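Local structure of hypothetical bacterial 6-phosphogluconolactonase (Bacteroides fragilis, 3SCY) at residues A47-P52 and S66-S71; N93-M98 and L133-D138; G120-F125 and P155-V160. The protein probably hydrolyses a lactone such as 6-phosphogluconolactone, as a member of the seven-bladed beta-propeller lactonase family. All coordinates share one frame; numbering follows the deposited sequence.

Contact 1 (A47-P52 and S66-S71); sequences AEVANP and SVNEFS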
loop_
_atom_site.group_PDB
_atom_site.type_symbol
_atom_site.label_atom_id
_atom_site.label_comp_id
_atom_site.label_asym_id
_atom_site.label_seq_id
_atom_site.Cartn_x
_atom_site.Cartn_y
_atom_site.Cartn_z
ATOM N N ALA A 47 -0.715 -7.469 -18.420
ATOM C CA ALA A 47 -2.091 -7.940 -18.382
ATOM C C ALA A 47 -3.019 -6.771 -18.617
ATOM O O ALA A 47 -2.855 -5.718 -17.989
ATOM C CB ALA A 47 -2.399 -8.609 -17.041
ATOM N N GLU A 48 -3.966 -6.938 -19.545
ATOM C CA GLU A 48 -4.983 -5.934 -19.829
ATOM C C GLU A 48 -6.001 -5.982 -18.701
ATOM O O GLU A 48 -6.709 -6.981 -18.524
ATOM C CB GLU A 48 -5.633 -6.153 -21.196
ATOM C CG GLU A 48 -4.712 -5.719 -22.318
ATOM C CD GLU A 48 -5.354 -5.203 -23.590
ATOM O OE1 GLU A 48 -6.558 -4.857 -23.572
ATOM O OE2 GLU A 48 -4.629 -5.112 -24.605
ATOM N N VAL A 49 -6.003 -4.916 -17.896
ATOM C CA VAL A 49 -6.832 -4.741 -16.691
ATOM C C VAL A 49 -7.135 -3.260 -16.544
ATOM O O VAL A 49 -6.214 -2.477 -16.661
ATOM C CB VAL A 49 -6.134 -5.257 -15.392
ATOM C CG1 VAL A 49 -7.157 -5.488 -14.285
ATOM C CG2 VAL A 49 -5.295 -6.508 -15.623
ATOM N N ALA A 50 -8.378 -2.884 -16.248
ATOM C CA ALA A 50 -8.719 -1.473 -16.099
ATOM C C ALA A 50 -8.403 -0.935 -14.713
ATOM O O ALA A 50 -8.752 -1.559 -13.714
ATOM C CB ALA A 50 -10.182 -1.281 -16.409
ATOM N N ASN A 51 -7.689 0.225 -14.665
ATOM C CA ASN A 51 -7.283 0.940 -13.450
ATOM C C ASN A 51 -6.867 0.006 -12.288
ATOM O O ASN A 51 -7.413 0.110 -11.179
ATOM C CB ASN A 51 -8.360 1.900 -12.973
ATOM C CG ASN A 51 -8.462 3.114 -13.840
ATOM O OD1 ASN A 51 -7.526 3.474 -14.546
ATOM N ND2 ASN A 51 -9.666 3.645 -13.942
ATOM N N PRO A 52 -5.863 -0.867 -12.513
ATOM C CA PRO A 52 -5.350 -1.697 -11.408
ATOM C C PRO A 52 -4.370 -0.867 -10.549
ATOM O O PRO A 52 -3.146 -1.068 -10.583
ATOM C CB PRO A 52 -4.665 -2.842 -12.152
ATOM C CG PRO A 52 -4.125 -2.201 -13.399
ATOM C CD PRO A 52 -5.100 -1.102 -13.767
ATOM N N SER A 66 -6.040 -7.507 -7.749
ATOM C CA SER A 66 -5.927 -6.080 -8.000
ATOM C C SER A 66 -7.250 -5.401 -7.836
ATOM O O SER A 66 -8.289 -6.000 -8.087
ATOM C CB SER A 66 -5.384 -5.818 -9.406
ATOM O OG SER A 66 -6.391 -5.854 -10.408
ATOM N N VAL A 67 -7.212 -4.120 -7.487
ATOM C CA VAL A 67 -8.443 -3.357 -7.505
ATOM C C VAL A 67 -8.694 -3.013 -8.978
ATOM O O VAL A 67 -7.795 -3.182 -9.830
ATOM C CB VAL A 67 -8.391 -2.069 -6.651
ATOM C CG1 VAL A 67 -8.115 -2.384 -5.187
ATOM C CG2 VAL A 67 -7.377 -1.053 -7.220
ATOM N N ASN A 68 -9.919 -2.553 -9.278
ATOM C CA ASN A 68 -10.299 -1.916 -10.547
ATOM C C ASN A 68 -10.891 -0.610 -10.062
ATOM O O ASN A 68 -12.042 -0.596 -9.607
ATOM C CB ASN A 68 -11.252 -2.783 -11.387
ATOM C CG ASN A 68 -10.633 -4.113 -11.745
ATOM O OD1 ASN A 68 -9.761 -4.207 -12.617
ATOM N ND2 ASN A 68 -11.016 -5.164 -11.038
ATOM N N GLU A 69 -10.077 0.452 -10.036
ATOM C CA GLU A 69 -10.477 1.700 -9.401
ATOM C C GLU A 69 -11.343 2.562 -10.303
ATOM O O GLU A 69 -10.847 3.311 -11.142
ATOM C CB GLU A 69 -9.263 2.469 -8.868
ATOM C CG GLU A 69 -9.676 3.598 -7.940
ATOM C CD GLU A 69 -8.587 4.571 -7.546
ATOM O OE1 GLU A 69 -7.393 4.263 -7.755
ATOM O OE2 GLU A 69 -8.932 5.629 -6.974
ATOM N N PHE A 70 -12.655 2.436 -10.088
ATOM C CA PHE A 70 -13.692 3.162 -10.795
ATOM C C PHE A 70 -14.656 3.775 -9.815
ATOM O O PHE A 70 -14.910 3.190 -8.754
ATOM C CB PHE A 70 -14.425 2.234 -11.767
ATOM C CG PHE A 70 -13.560 1.944 -12.958
ATOM C CD1 PHE A 70 -13.456 2.860 -14.001
ATOM C CD2 PHE A 70 -12.815 0.773 -13.027
ATOM C CE1 PHE A 70 -12.642 2.598 -15.101
ATOM C CE2 PHE A 70 -11.971 0.532 -14.105
ATOM C CZ PHE A 70 -11.905 1.438 -15.147
ATOM N N SER A 71 -15.173 4.977 -10.194
ATOM C CA SER A 71 -16.047 5.867 -9.420
ATOM C C SER A 71 -17.500 5.409 -9.370
ATOM O O SER A 71 -18.247 5.900 -8.522
ATOM C CB SER A 71 -15.993 7.283 -9.990
ATOM O OG SER A 71 -14.677 7.808 -9.921
#
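P52 meets S66 and V67 on the buried side of this contact, which joins the end of strand 41-48 of one propeller blade to strand 63-68 of the next. The CA of P52 points its hydrogen at the carbonyl of V67, P52 CA to V67 O being 3.3 Å, and P52 CB lies 3.9 Å from S66 OG. P52 has no N-H to satisfy, and its compact ring packs among I29, T22 and S66 in this buried place. A50, N51, E69 and F70 form the partly exposed side, though they approach no less closely. The amide of E69 gives a nearly straight hydrogen bond to the carbonyl of N51 (E69 N to N51 O 2.9 Å, 174° at the hydrogen). The side chain of N51, with CG beside its backbone N (chi1 -73°), reaches on to the carbonyl of E69 and the F70 ring. N51 ND2 donates to E69 O at 3.1 Å, a bent bond whose acceptor is tilted out of the amide plane. The same nitrogen lies over one face of the F70 ring, near its rim, 3.4 Å from F70 CE1. The methyl of A50 meets the ring at its edge, in plane, A50 CB to F70 CE2 being 3.4 Å. N51 has positive phi, which asparagine tolerates better than most residues. N51 thus bonds both backbone polar groups of E69, which probably steadies its main chain, while Y21 and S53 hold its carboxylate oxygen OE1.

Contact 2 (N93-M98 and L133-D138); sequences NTQKTM and LLPASD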
loop_
_atom_site.group_PDB
_atom_site.type_symbol
_atom_site.label_atom_id
_atom_site.label_comp_id
_atom_site.label_asym_id
_atom_site.label_seq_id
_atom_site.Cartn_x
_atom_site.Cartn_y
_atom_site.Cartn_z
ATOM N N ASN A 93 -11.192 -14.377 -12.328
ATOM C CA ASN A 93 -12.501 -13.742 -12.275
ATOM C C ASN A 93 -12.407 -12.358 -11.667
ATOM O O ASN A 93 -11.330 -11.926 -11.253
ATOM C CB ASN A 93 -13.545 -14.605 -11.535
ATOM C CG ASN A 93 -13.429 -14.651 -10.029
ATOM O OD1 ASN A 93 -12.363 -14.406 -9.454
ATOM N ND2 ASN A 93 -14.553 -14.899 -9.369
ATOM N N THR A 94 -13.554 -11.663 -11.642
ATOM C CA THR A 94 -13.702 -10.314 -11.110
ATOM C C THR A 94 -14.966 -10.286 -10.258
ATOM O O THR A 94 -15.922 -11.020 -10.555
ATOM C CB THR A 94 -13.769 -9.302 -12.286
ATOM O OG1 THR A 94 -12.721 -9.563 -13.221
ATOM C CG2 THR A 94 -13.707 -7.848 -11.838
ATOM N N GLN A 95 -14.976 -9.455 -9.210
ATOM C CA GLN A 95 -16.164 -9.294 -8.373
ATOM C C GLN A 95 -16.313 -7.824 -8.031
ATOM O O GLN A 95 -15.314 -7.161 -7.776
ATOM C CB GLN A 95 -16.125 -10.158 -7.094
ATOM C CG GLN A 95 -16.045 -11.673 -7.306
ATOM C CD GLN A 95 -17.347 -12.318 -7.731
ATOM O OE1 GLN A 95 -18.358 -11.651 -8.011
ATOM N NE2 GLN A 95 -17.350 -13.641 -7.792
ATOM N N LYS A 96 -17.542 -7.332 -7.958
ATOM C CA LYS A 96 -17.821 -5.921 -7.673
ATOM C C LYS A 96 -17.640 -5.608 -6.187
ATOM O O LYS A 96 -17.990 -6.415 -5.327
ATOM C CB LYS A 96 -19.255 -5.578 -8.138
ATOM C CG LYS A 96 -19.487 -5.817 -9.631
ATOM C CD LYS A 96 -18.662 -4.892 -10.562
ATOM C CE LYS A 96 -19.137 -4.926 -12.003
ATOM N NZ LYS A 96 -18.785 -6.201 -12.689
ATOM N N THR A 97 -17.076 -4.430 -5.889
ATOM C CA THR A 97 -16.867 -4.034 -4.499
ATOM C C THR A 97 -18.117 -3.445 -3.886
ATOM O O THR A 97 -18.198 -3.386 -2.666
ATOM C CB THR A 97 -15.762 -2.984 -4.408
ATOM O OG1 THR A 97 -16.074 -1.891 -5.266
ATOM C CG2 THR A 97 -14.427 -3.540 -4.754
HETATM N N MSE A 98 -19.013 -2.863 -4.726
HETATM C CA MSE A 98 -20.223 -2.167 -4.275
HETATM C C MSE A 98 -19.815 -0.987 -3.356
HETATM O O MSE A 98 -20.517 -0.612 -2.419
HETATM C CB MSE A 98 -21.216 -3.129 -3.640
HETATM C CG MSE A 98 -21.921 -3.971 -4.718
HETATM SE SE MSE A 98 -22.685 -5.548 -4.014
HETATM C CE MSE A 98 -21.097 -6.497 -3.603
ATOM N N LEU A 133 -12.119 -15.277 -6.630
ATOM C CA LEU A 133 -12.893 -14.565 -5.621
ATOM C C LEU A 133 -14.336 -15.000 -5.578
ATOM O O LEU A 133 -14.976 -15.163 -6.612
ATOM C CB LEU A 133 -12.890 -13.047 -5.882
ATOM C CG LEU A 133 -11.569 -12.337 -5.805
ATOM C CD1 LEU A 133 -11.609 -11.092 -6.667
ATOM C CD2 LEU A 133 -11.256 -11.957 -4.400
ATOM N N LEU A 134 -14.875 -15.111 -4.374
ATOM C CA LEU A 134 -16.307 -15.281 -4.236
ATOM C C LEU A 134 -16.926 -13.880 -4.237
ATOM O O LEU A 134 -16.246 -12.886 -3.951
ATOM C CB LEU A 134 -16.683 -16.031 -2.941
ATOM C CG LEU A 134 -16.826 -17.535 -3.044
ATOM C CD1 LEU A 134 -15.480 -18.201 -3.158
ATOM C CD2 LEU A 134 -17.590 -18.087 -1.845
ATOM N N PRO A 135 -18.214 -13.746 -4.524
ATOM C CA PRO A 135 -18.862 -12.423 -4.423
ATOM C C PRO A 135 -18.696 -11.830 -3.024
ATOM O O PRO A 135 -18.535 -12.583 -2.065
ATOM C CB PRO A 135 -20.336 -12.729 -4.707
ATOM C CG PRO A 135 -20.300 -13.980 -5.514
ATOM C CD PRO A 135 -19.182 -14.787 -4.924
ATOM N N ALA A 136 -18.714 -10.504 -2.903
ATOM C CA ALA A 136 -18.507 -9.865 -1.597
ATOM C C ALA A 136 -19.376 -10.496 -0.512
ATOM O O ALA A 136 -20.549 -10.800 -0.769
ATOM C CB ALA A 136 -18.810 -8.399 -1.694
ATOM N N SER A 137 -18.786 -10.787 0.655
ATOM C CA SER A 137 -19.535 -11.355 1.787
ATOM C C SER A 137 -19.895 -10.270 2.786
ATOM O O SER A 137 -20.792 -10.475 3.604
ATOM C CB SER A 137 -18.744 -12.456 2.485
ATOM O OG SER A 137 -17.472 -11.939 2.848
ATOM N N ASP A 138 -19.234 -9.093 2.712
ATOM C CA ASP A 138 -19.547 -7.974 3.610
ATOM C C ASP A 138 -19.133 -6.659 2.988
ATOM O O ASP A 138 -18.128 -6.601 2.295
ATOM C CB ASP A 138 -18.828 -8.168 4.952
ATOM C CG ASP A 138 -19.419 -7.458 6.153
ATOM O OD1 ASP A 138 -20.526 -6.849 6.013
ATOM O OD2 ASP A 138 -18.847 -7.596 7.263
HETATM O O HOH W 1 -19.173 -8.945 -5.150
#
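L133 is gripped by N93 at both its backbone polar atoms. For N93, chi1 of 75° sets CG between backbone N and carbonyl carbon and presents both ends of the amide to L133. L133 N donates to N93 OD1 at 3.0 Å, while N93 ND2 donates to L133 O at 2.8 Å, each donor lying in the plane of the carbonyl it meets, on a lone pair. The carbonyl of L133 takes a second bond, from Q95 NE2 to L133 O (3.1 Å), which arrives from above the plane instead. Asparagine suits its place because one amide can both accept from L133 N and donate to L133 O; glutamine supplies a second donor from further along the strand. L134 turns its side chain away, but its carbonyl touches the bent Q95 chain (Q95 CG to L134 O 3.6 Å). In this seven-bladed propeller the contact joins neighbouring blades near the surface: N93 and Q95 belong to the edge strand 88-96 of one sheet, and the loop leads into the edge strand 138-141 of the next. P135, lacking an N-H, lays its ring against the Q95 amide, P135 CD to Q95 NE2 being 3.6 Å. A136 is reached through a water that donates to K96 O and accepts from A136 N, and its methyl meets the end of selenomethionine M98 (A136 CB to M98 CE 3.5 Å).

Contact 3 (G120-F125 and P155-V160); sequences GSITVF and PHLHCV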
loop_
_atom_site.group_PDB
_atom_site.type_symbol
_atom_site.label_atom_id
_atom_site.label_comp_id
_atom_site.label_asym_id
_atom_site.label_seq_id
_atom_site.Cartn_x
_atom_site.Cartn_y
_atom_site.Cartn_z
ATOM N N GLY A 120 -16.394 5.206 0.741
ATOM C CA GLY A 120 -16.212 5.418 2.181
ATOM C C GLY A 120 -16.629 4.161 2.919
ATOM O O GLY A 120 -17.473 4.188 3.812
ATOM N N SER A 121 -16.090 3.029 2.467
ATOM C CA SER A 121 -16.450 1.719 2.958
ATOM C C SER A 121 -15.291 0.769 2.737
ATOM O O SER A 121 -14.291 1.120 2.084
ATOM C CB SER A 121 -17.686 1.209 2.210
ATOM O OG SER A 121 -17.424 1.125 0.815
ATOM N N ILE A 122 -15.449 -0.461 3.249
ATOM C CA ILE A 122 -14.521 -1.548 3.021
ATOM C C ILE A 122 -15.338 -2.763 2.597
ATOM O O ILE A 122 -16.489 -2.945 3.040
ATOM C CB ILE A 122 -13.573 -1.868 4.204
ATOM C CG1 ILE A 122 -14.359 -2.331 5.453
ATOM C CG2 ILE A 122 -12.666 -0.667 4.497
ATOM C CD1 ILE A 122 -13.432 -2.807 6.609
ATOM N N THR A 123 -14.789 -3.539 1.675
ATOM C CA THR A 123 -15.484 -4.721 1.158
ATOM C C THR A 123 -14.659 -5.972 1.451
ATOM O O THR A 123 -13.447 -5.980 1.245
ATOM C CB THR A 123 -15.767 -4.577 -0.362
ATOM O OG1 THR A 123 -16.498 -3.380 -0.581
ATOM C CG2 THR A 123 -16.601 -5.754 -0.912
ATOM N N VAL A 124 -15.332 -7.046 1.891
ATOM C CA VAL A 124 -14.706 -8.332 2.174
ATOM C C VAL A 124 -15.135 -9.321 1.102
ATOM O O VAL A 124 -16.344 -9.413 0.823
ATOM C CB VAL A 124 -15.136 -8.850 3.592
ATOM C CG1 VAL A 124 -14.532 -10.214 3.907
ATOM C CG2 VAL A 124 -14.766 -7.836 4.675
ATOM N N PHE A 125 -14.162 -10.072 0.546
ATOM C CA PHE A 125 -14.438 -11.145 -0.405
ATOM C C PHE A 125 -13.812 -12.431 0.088
ATOM O O PHE A 125 -12.591 -12.455 0.250
ATOM C CB PHE A 125 -13.860 -10.852 -1.813
ATOM C CG PHE A 125 -14.256 -9.567 -2.485
ATOM C CD1 PHE A 125 -13.569 -8.390 -2.220
ATOM C CD2 PHE A 125 -15.277 -9.543 -3.427
ATOM C CE1 PHE A 125 -13.899 -7.207 -2.869
ATOM C CE2 PHE A 125 -15.642 -8.349 -4.040
ATOM C CZ PHE A 125 -14.944 -7.184 -3.769
ATOM N N PRO A 155 -16.487 9.966 4.665
ATOM C CA PRO A 155 -15.379 9.016 4.862
ATOM C C PRO A 155 -14.711 8.673 3.521
ATOM O O PRO A 155 -15.364 8.670 2.468
ATOM C CB PRO A 155 -16.066 7.788 5.479
ATOM C CG PRO A 155 -17.354 8.313 6.031
ATOM C CD PRO A 155 -17.778 9.360 5.053
ATOM N N HIS A 156 -13.403 8.466 3.553
ATOM C CA HIS A 156 -12.615 8.069 2.391
ATOM C C HIS A 156 -11.668 7.014 2.883
ATOM O O HIS A 156 -10.725 7.327 3.599
ATOM C CB HIS A 156 -11.883 9.276 1.780
ATOM C CG HIS A 156 -12.774 10.300 1.131
ATOM N ND1 HIS A 156 -13.543 9.992 0.023
ATOM C CD2 HIS A 156 -12.940 11.617 1.421
ATOM C CE1 HIS A 156 -14.184 11.114 -0.300
ATOM N NE2 HIS A 156 -13.859 12.114 0.514
ATOM N N LEU A 157 -11.945 5.760 2.566
ATOM C CA LEU A 157 -11.144 4.661 3.083
ATOM C C LEU A 157 -9.953 4.423 2.171
ATOM O O LEU A 157 -10.115 4.254 0.969
ATOM C CB LEU A 157 -12.041 3.425 3.262
ATOM C CG LEU A 157 -12.778 3.327 4.619
ATOM C CD1 LEU A 157 -11.823 2.855 5.701
ATOM C CD2 LEU A 157 -13.466 4.658 5.029
ATOM N N HIS A 158 -8.734 4.470 2.738
ATOM C CA HIS A 158 -7.527 4.465 1.925
ATOM C C HIS A 158 -6.539 3.368 2.211
ATOM O O HIS A 158 -5.570 3.229 1.450
ATOM C CB HIS A 158 -6.791 5.812 2.083
ATOM C CG HIS A 158 -6.248 6.340 0.792
ATOM N ND1 HIS A 158 -5.513 5.543 -0.071
ATOM C CD2 HIS A 158 -6.345 7.582 0.265
ATOM C CE1 HIS A 158 -5.242 6.310 -1.119
ATOM N NE2 HIS A 158 -5.689 7.552 -0.939
ATOM N N CYS A 159 -6.756 2.589 3.282
ATOM C CA CYS A 159 -5.839 1.540 3.650
ATOM C C CYS A 159 -6.546 0.551 4.526
ATOM O O CYS A 159 -7.426 0.941 5.294
ATOM C CB CYS A 159 -4.626 2.134 4.366
ATOM S SG CYS A 159 -3.235 0.985 4.573
ATOM N N VAL A 160 -6.226 -0.730 4.371
ATOM C CA VAL A 160 -6.708 -1.798 5.220
ATOM C C VAL A 160 -5.508 -2.678 5.548
ATOM O O VAL A 160 -4.803 -3.133 4.639
ATOM C CB VAL A 160 -7.894 -2.618 4.635
ATOM C CG1 VAL A 160 -9.202 -1.849 4.773
ATOM C CG2 VAL A 160 -7.646 -3.026 3.181
#
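I122 and L157 lean obliquely across each other in a buried contact whose side-chain part is apolar. The branch of I122 that does the touching is CG2, which lies beside the backbone N while CG1 sits between N and carbonyl carbon (chi1 63°). From there the one methyl serves two partners. It reaches the L157 isobutyl group with I122 CG2 to L157 CD1 at 3.8 Å, and it also meets V160, whose side chain likewise slants across that of I122, with I122 CG2 to V160 CG1 at 3.7 Å. A beta-branched residue fits well here, because it carries a methyl close to its own strand in addition to the longer ethyl arm. L157 uses its other surfaces as well. Its CB rests against a backbone oxygen, L157 CB to S121 O being 3.4 Å, and its second methyl covers the peptide ahead of that residue, L157 CD2 to G120 C being 3.8 Å. At the far end the contact is made by main chain: G120 CA lies 3.4 Å from P155 O, an approach that glycine permits by having no side chain. Its positive phi belongs to a G1 beta bulge that sets G120 and S121 together opposite N116.

Strands 121-125 and 157-160 are not paired; their axes come within 7.6 Å at 42°, so they pack as strands of successive blades. I122 also touches I140 of strand 138-141, L157 reaches A171 and D173 of strand 168-173, and V160 packs on Y104 and T106 of strand 102-107.

From the N terminus, contact 1 comes first: the chain leaves strand 41-48, runs through 53-65 and returns to close a short loop, tying the sheet of 41-48 to the next. Strand 88-96, the last of that second sheet, then opens contact 2, which closes only at 133-138, after three strands of the third sheet. Before that closure, 120-125 has already opened contact 3, completed at 155-160 in the fourth sheet; contacts 2 and 3 therefore cross, while contact 1 lies in series before both. The crossing pair touch directly, with T97 O and T123 OG1 probably hydrogen-bonded. Together the contacts join four consecutive blades of the propeller.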